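Local coordinates for mitogen activated protein kinase, putative (PDB 4QNY), which probably transfers the terminal phosphate of ATP to serine or threonine residues of protein substrates, as a mitogen-activated protein kinase of Leishmania donovani, at residues 135-140 against 164-169; 196-201 against 257-262. One frame throughout, in Å; residues are numbered along the deposited sequence.

The two contacts follow one another along the C-terminal lobe of the kinase, neither nesting nor crossing. From helix 124-143 the chain runs through the catalytic loop and strand 156-158, and contact 1 closes this 23-residue excursion where strand 164-166 returns to the helix just before the chain reaches the nucleotide. The activation segment starts there, with Asp-168, and ends near helix 194-197. Contact 2 then opens and spans 55 residues, taking in helices 206-219, 231-242 and 247-250 before helix 256-264 comes back to residues 196-201. Contact 1 lies in the core, contact 2 towards the periphery of the lobe; their centres are about 28 Å apart and their nearest atoms about 13 Å.

Contact 1: residues 135-140 against 164-169; sequences LRALHI and LKICDF. With MG (magnesium ion), chain C; ANP (phosphoaminophosphonic acid-adenylate ester), chain D.
Ile-166 drives its CD1 methyl against Ala-137 and Leu-138, joining the strand that leads into the DFG motif (Asp-168, Phe-169 and Gly-170) to helix 124-143 of the kinase C-lobe. Its CG1 branch stands beside the backbone N (chi1 -67°) and runs on extended, which carries CD1 out to the helix. There Ile-166 CD1 meets Ala-137 CB at 3.7 Å. Ile-166 CG1 is slightly farther from Ala-137 CB, at 4.0 Å. Leu-138 comes in at about a right angle to the isoleucine chain. Its CB does not aim at the strand, but the end of the side chain swings closer, and both CG and CD2 touch Ile-166 CD1, the latter at 4.1 Å. The contact is small, wholly apolar and buried; Ile-156 and His-148 also pack on Ile-166.

Two residues on, the chain reaches the nucleotide. Phe-169 sets its ring edge-to-face with that of His-148, consistent with an assembled regulatory spine, while Asp-168 faces the bound ATP analogue. The carboxylate of Asp-168 is held by different partners at its two oxygens: OD1 accepts a hydrogen bond from Gly-170 N, and OD2 binds magnesium at 2.1 Å. Asn-155 OD1, two phosphate oxygens of the analogue (O2B and O1A) and two waters complete six ligands, and one of these waters is also hydrogen-bonded to the ribose O3'. The bridging N3B of the analogue gives a weak, bent hydrogen bond (127°) to Asp-168 OD2, with ANP N3B 2.6 Å from Asp-168 OD2.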
loop_
_atom_site.group_PDB
_atom_site.type_symbol
_atom_site.label_atom_id
_atom_site.label_comp_id
_atom_site.label_asym_id
_atom_site.label_seq_id
_atom_site.Cartn_x
_atom_site.Cartn_y
_atom_site.Cartn_z
ATOM N N LEU A 135 1.596 -9.883 5.614
ATOM C CA LEU A 135 0.943 -9.829 6.918
ATOM C C LEU A 135 1.935 -9.504 8.026
ATOM O O LEU A 135 1.657 -8.688 8.904
ATOM C CB LEU A 135 0.242 -11.154 7.220
ATOM C CG LEU A 135 -1.029 -11.448 6.426
ATOM C CD1 LEU A 135 -1.418 -12.906 6.578
ATOM C CD2 LEU A 135 -2.161 -10.541 6.885
ATOM N N ARG A 136 3.094 -10.152 7.979
ATOM C CA ARG A 136 4.152 -9.912 8.950
ATOM C C ARG A 136 4.593 -8.449 8.923
ATOM O O ARG A 136 4.892 -7.858 9.962
ATOM C CB ARG A 136 5.341 -10.834 8.676
ATOM C CG ARG A 136 6.502 -10.651 9.630
ATOM C CD ARG A 136 7.756 -11.319 9.094
ATOM N NE ARG A 136 8.958 -10.809 9.746
ATOM C CZ ARG A 136 9.529 -9.645 9.451
ATOM N NH1 ARG A 136 9.007 -8.865 8.514
ATOM N NH2 ARG A 136 10.621 -9.260 10.095
ATOM N N ALA A 137 4.619 -7.867 7.728
ATOM C CA ALA A 137 4.970 -6.461 7.570
ATOM C C ALA A 137 3.886 -5.566 8.159
ATOM O O ALA A 137 4.182 -4.574 8.825
ATOM C CB ALA A 137 5.195 -6.131 6.104
ATOM N N LEU A 138 2.630 -5.927 7.914
ATOM C CA LEU A 138 1.499 -5.166 8.433
ATOM C C LEU A 138 1.441 -5.207 9.955
ATOM O O LEU A 138 1.039 -4.235 10.591
ATOM C CB LEU A 138 0.185 -5.687 7.852
ATOM C CG LEU A 138 -0.123 -5.290 6.410
ATOM C CD1 LEU A 138 -1.450 -5.883 5.977
ATOM C CD2 LEU A 138 -0.135 -3.775 6.266
ATOM N N HIS A 139 1.837 -6.337 10.532
ATOM C CA HIS A 139 1.854 -6.487 11.982
ATOM C C HIS A 139 2.825 -5.495 12.611
ATOM O O HIS A 139 2.550 -4.920 13.663
ATOM C CB HIS A 139 2.231 -7.916 12.376
ATOM C CG HIS A 139 2.270 -8.145 13.854
ATOM N ND1 HIS A 139 3.434 -8.427 14.533
ATOM C CD2 HIS A 139 1.286 -8.129 14.784
ATOM C CE1 HIS A 139 3.167 -8.578 15.818
ATOM N NE2 HIS A 139 1.870 -8.402 15.997
ATOM N N ILE A 140 3.958 -5.296 11.947
ATOM C CA ILE A 140 4.975 -4.358 12.406
ATOM C C ILE A 140 4.490 -2.916 12.291
ATOM O O ILE A 140 4.633 -2.127 13.226
ATOM C CB ILE A 140 6.278 -4.535 11.609
ATOM C CG1 ILE A 140 6.933 -5.866 11.983
ATOM C CG2 ILE A 140 7.230 -3.375 11.867
ATOM C CD1 ILE A 140 7.783 -6.460 10.893
ATOM N N LEU A 164 9.427 -10.153 -0.237
ATOM C CA LEU A 164 8.388 -9.138 -0.354
ATOM C C LEU A 164 8.685 -7.913 0.505
ATOM O O LEU A 164 9.190 -8.035 1.619
ATOM C CB LEU A 164 7.033 -9.741 0.030
ATOM C CG LEU A 164 5.758 -8.940 -0.237
ATOM C CD1 LEU A 164 4.639 -9.884 -0.639
ATOM C CD2 LEU A 164 5.351 -8.129 0.984
ATOM N N LYS A 165 8.369 -6.732 -0.025
ATOM C CA LYS A 165 8.544 -5.480 0.708
ATOM C C LYS A 165 7.406 -4.499 0.430
ATOM O O LYS A 165 7.120 -4.176 -0.723
ATOM C CB LYS A 165 9.885 -4.828 0.354
ATOM C CG LYS A 165 11.103 -5.563 0.892
ATOM C CD LYS A 165 12.383 -4.794 0.619
ATOM C CE LYS A 165 13.601 -5.570 1.093
ATOM N NZ LYS A 165 14.868 -4.840 0.808
ATOM N N ILE A 166 6.762 -4.027 1.494
ATOM C CA ILE A 166 5.674 -3.059 1.373
ATOM C C ILE A 166 6.218 -1.640 1.216
ATOM O O ILE A 166 7.117 -1.231 1.950
ATOM C CB ILE A 166 4.734 -3.116 2.598
ATOM C CG1 ILE A 166 3.982 -4.449 2.635
ATOM C CG2 ILE A 166 3.746 -1.957 2.579
ATOM C CD1 ILE A 166 2.921 -4.522 3.713
ATOM N N CYS A 167 5.676 -0.895 0.256
ATOM C CA CYS A 167 6.107 0.479 0.022
ATOM C C CYS A 167 4.930 1.454 0.002
ATOM O O CYS A 167 3.790 1.071 0.274
ATOM C CB CYS A 167 6.881 0.579 -1.296
ATOM S SG CYS A 167 5.876 0.352 -2.784
ATOM N N ASP A 168 5.235 2.712 -0.311
ATOM C CA ASP A 168 4.243 3.778 -0.462
ATOM C C ASP A 168 3.465 4.057 0.825
ATOM O O ASP A 168 2.317 3.639 0.975
ATOM C CB ASP A 168 3.270 3.442 -1.599
ATOM C CG ASP A 168 2.517 4.661 -2.107
ATOM O OD1 ASP A 168 2.461 5.680 -1.388
ATOM O OD2 ASP A 168 1.978 4.598 -3.232
ATOM N N PHE A 169 4.097 4.781 1.744
ATOM C CA PHE A 169 3.431 5.220 2.965
ATOM C C PHE A 169 2.894 6.639 2.801
ATOM O O PHE A 169 2.887 7.423 3.749
ATOM C CB PHE A 169 4.390 5.154 4.157
ATOM C CG PHE A 169 4.812 3.759 4.521
ATOM C CD1 PHE A 169 4.069 3.009 5.417
ATOM C CD2 PHE A 169 5.951 3.199 3.969
ATOM C CE1 PHE A 169 4.454 1.725 5.755
ATOM C CE2 PHE A 169 6.342 1.915 4.303
ATOM C CZ PHE A 169 5.592 1.178 5.198
HETATM MG MG MG C . 2.150 3.437 -5.023
HETATM P PG ANP D . 3.123 8.454 -3.567
HETATM O O1G ANP D . 4.163 9.080 -4.442
HETATM O O2G ANP D . 3.732 8.215 -2.133
HETATM O O3G ANP D . 1.890 9.438 -3.438
HETATM P PB ANP D . 3.378 6.513 -5.618
HETATM O O1B ANP D . 3.397 7.642 -6.596
HETATM O O2B ANP D . 2.606 5.320 -6.252
HETATM N N3B ANP D . 2.591 6.973 -4.204
HETATM P PA ANP D . 5.281 4.576 -5.063
HETATM O O1A ANP D . 4.113 3.679 -4.909
HETATM O O2A ANP D . 6.202 4.574 -3.840
HETATM O O3A ANP D . 4.848 6.097 -5.289
HETATM O "O5'" ANP D . 6.067 4.133 -6.365
HETATM C "C5'" ANP D . 5.400 3.921 -7.626
HETATM C "C4'" ANP D . 5.939 2.664 -8.263
HETATM O "O4'" ANP D . 7.380 2.714 -8.305
HETATM C "C3'" ANP D . 5.624 1.368 -7.528
HETATM O "O3'" ANP D . 4.331 0.884 -7.876
HETATM C "C2'" ANP D . 6.735 0.439 -8.020
HETATM O "O2'" ANP D . 6.404 -0.162 -9.268
HETATM C "C1'" ANP D . 7.914 1.407 -8.187
HETATM N N9 ANP D . 8.849 1.390 -7.068
HETATM C C8 ANP D . 8.781 2.134 -5.923
HETATM N N7 ANP D . 9.762 1.915 -5.075
HETATM C C5 ANP D . 10.525 0.953 -5.718
HETATM C C6 ANP D . 11.715 0.288 -5.345
HETATM N N6 ANP D . 12.358 0.502 -4.196
HETATM N N1 ANP D . 12.222 -0.618 -6.212
HETATM C C2 ANP D . 11.581 -0.838 -7.364
HETATM N N3 ANP D . 10.459 -0.273 -7.819
HETATM C C4 ANP D . 9.981 0.616 -6.943
HETATM O O HOH W 1 2.276 2.440 -6.814
HETATM O O HOH W 2 0.190 3.610 -5.275
#

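Contact 2: residues 196-201 against 257-262; sequences LVMEDK and AAQKYL
Met-198 lies along Ala-258 and reaches past it to Leu-262, one helical turn further on, and has the most surface buried here. Its CB sits 3.6 Å from Ala-258 CB, and that small methyl also approaches the Met-198 backbone O at 3.4 Å. The small side chain of Ala-258 lets the backbones approach, with Met-198 CA 5.2 Å from Ala-258 CA. The thioether chain first runs extended, then bends at chi3 (65°), which turns CE over the helix backbone, 3.5 Å from Ala-258 O and 3.7 Å from Gln-259 N. Leu-262 meets this bend at about a right angle, its CD2 at 4.0 Å from both Met-198 SD and CE. Phe-294 packs on Met-198 and Leu-262 alike.

Helix 194-197 finishes in a Schellman motif, with Glu-199 at positive phi (65°) as the C-prime residue and its N bonded to Leu-196 O. From the same turn, Glu-199 OE1 is hydrogen-bonded to Ser-255 OG. Helices 247-250 and 256-264, which follow helix 231-242, correspond to the MAP kinase insert; the contact docks the second of them on the end of the short helix that closes the activation segment, an arrangement characteristic of the MAP kinase C-lobe.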
loop_
_atom_site.group_PDB
_atom_site.type_symbol
_atom_site.label_atom_id
_atom_site.label_comp_id
_atom_site.label_asym_id
_atom_site.label_seq_id
_atom_site.Cartn_x
_atom_site.Cartn_y
_atom_site.Cartn_z
ATOM N N LEU A 196 -14.798 2.018 4.501
ATOM C CA LEU A 196 -14.370 3.248 3.845
ATOM C C LEU A 196 -15.396 3.661 2.800
ATOM O O LEU A 196 -15.829 4.812 2.756
ATOM C CB LEU A 196 -12.997 3.072 3.192
ATOM C CG LEU A 196 -11.798 2.859 4.116
ATOM C CD1 LEU A 196 -10.519 2.711 3.304
ATOM C CD2 LEU A 196 -11.681 4.007 5.101
ATOM N N VAL A 197 -15.780 2.698 1.966
ATOM C CA VAL A 197 -16.743 2.916 0.891
ATOM C C VAL A 197 -18.074 3.445 1.419
ATOM O O VAL A 197 -18.719 4.282 0.785
ATOM C CB VAL A 197 -16.985 1.611 0.103
ATOM C CG1 VAL A 197 -18.010 1.822 -0.999
ATOM C CG2 VAL A 197 -15.676 1.091 -0.474
ATOM N N MET A 198 -18.473 2.966 2.593
ATOM C CA MET A 198 -19.749 3.362 3.177
ATOM C C MET A 198 -19.609 4.566 4.105
ATOM O O MET A 198 -20.493 4.843 4.914
ATOM C CB MET A 198 -20.374 2.184 3.920
ATOM C CG MET A 198 -20.833 1.072 2.998
ATOM S SD MET A 198 -21.670 -0.264 3.863
ATOM C CE MET A 198 -23.134 0.569 4.470
ATOM N N GLU A 199 -18.487 5.271 3.977
ATOM C CA GLU A 199 -18.279 6.570 4.617
ATOM C C GLU A 199 -18.255 6.524 6.143
ATOM O O GLU A 199 -18.723 7.454 6.800
ATOM C CB GLU A 199 -19.356 7.560 4.164
ATOM C CG GLU A 199 -19.499 7.684 2.660
ATOM C CD GLU A 199 -20.752 8.437 2.262
ATOM O OE1 GLU A 199 -21.668 8.550 3.103
ATOM O OE2 GLU A 199 -20.820 8.914 1.110
ATOM N N ASP A 200 -17.712 5.453 6.711
ATOM C CA ASP A 200 -17.472 5.425 8.149
ATOM C C ASP A 200 -16.267 6.297 8.471
ATOM O O ASP A 200 -15.152 6.018 8.031
ATOM C CB ASP A 200 -17.262 3.996 8.648
ATOM C CG ASP A 200 -18.443 3.484 9.446
ATOM O OD1 ASP A 200 -19.536 4.074 9.325
ATOM O OD2 ASP A 200 -18.285 2.490 10.187
ATOM N N LYS A 201 -16.505 7.365 9.228
ATOM C CA LYS A 201 -15.470 8.346 9.530
ATOM C C LYS A 201 -14.288 7.723 10.264
ATOM O O LYS A 201 -13.134 7.963 9.910
ATOM C CB LYS A 201 -16.050 9.496 10.357
ATOM N N ALA A 257 -26.881 7.075 5.335
ATOM C CA ALA A 257 -27.298 6.984 3.940
ATOM C C ALA A 257 -26.773 5.711 3.280
ATOM O O ALA A 257 -27.467 5.088 2.476
ATOM C CB ALA A 257 -26.834 8.210 3.170
ATOM N N ALA A 258 -25.547 5.331 3.624
ATOM C CA ALA A 258 -24.928 4.133 3.065
ATOM C C ALA A 258 -25.660 2.874 3.517
ATOM O O ALA A 258 -25.855 1.942 2.736
ATOM C CB ALA A 258 -23.464 4.063 3.457
ATOM N N GLN A 259 -26.060 2.854 4.784
ATOM C CA GLN A 259 -26.811 1.733 5.334
ATOM C C GLN A 259 -28.198 1.652 4.708
ATOM O O GLN A 259 -28.712 0.564 4.454
ATOM C CB GLN A 259 -26.925 1.857 6.854
ATOM C CG GLN A 259 -25.598 1.768 7.580
ATOM C CD GLN A 259 -25.711 2.126 9.045
ATOM O OE1 GLN A 259 -26.786 2.485 9.527
ATOM N NE2 GLN A 259 -24.600 2.033 9.765
ATOM N N LYS A 260 -28.795 2.813 4.460
ATOM C CA LYS A 260 -30.126 2.883 3.867
ATOM C C LYS A 260 -30.131 2.326 2.447
ATOM O O LYS A 260 -31.037 1.585 2.065
ATOM C CB LYS A 260 -30.637 4.325 3.868
ATOM N N TYR A 261 -29.113 2.686 1.673
ATOM C CA TYR A 261 -28.992 2.214 0.298
ATOM C C TYR A 261 -28.763 0.708 0.243
ATOM O O TYR A 261 -29.299 0.019 -0.625
ATOM C CB TYR A 261 -27.852 2.942 -0.420
ATOM C CG TYR A 261 -27.532 2.375 -1.785
ATOM C CD1 TYR A 261 -28.306 2.701 -2.892
ATOM C CD2 TYR A 261 -26.455 1.517 -1.971
ATOM C CE1 TYR A 261 -28.019 2.187 -4.143
ATOM C CE2 TYR A 261 -26.159 0.997 -3.217
ATOM C CZ TYR A 261 -26.944 1.336 -4.299
ATOM O OH TYR A 261 -26.655 0.820 -5.541
ATOM N N LEU A 262 -27.962 0.204 1.177
ATOM C CA LEU A 262 -27.606 -1.209 1.203
ATOM C C LEU A 262 -28.808 -2.086 1.548
ATOM O O LEU A 262 -28.895 -3.234 1.113
ATOM C CB LEU A 262 -26.469 -1.447 2.201
ATOM C CG LEU A 262 -25.871 -2.853 2.269
ATOM C CD1 LEU A 262 -25.512 -3.353 0.879
ATOM C CD2 LEU A 262 -24.650 -2.868 3.175
#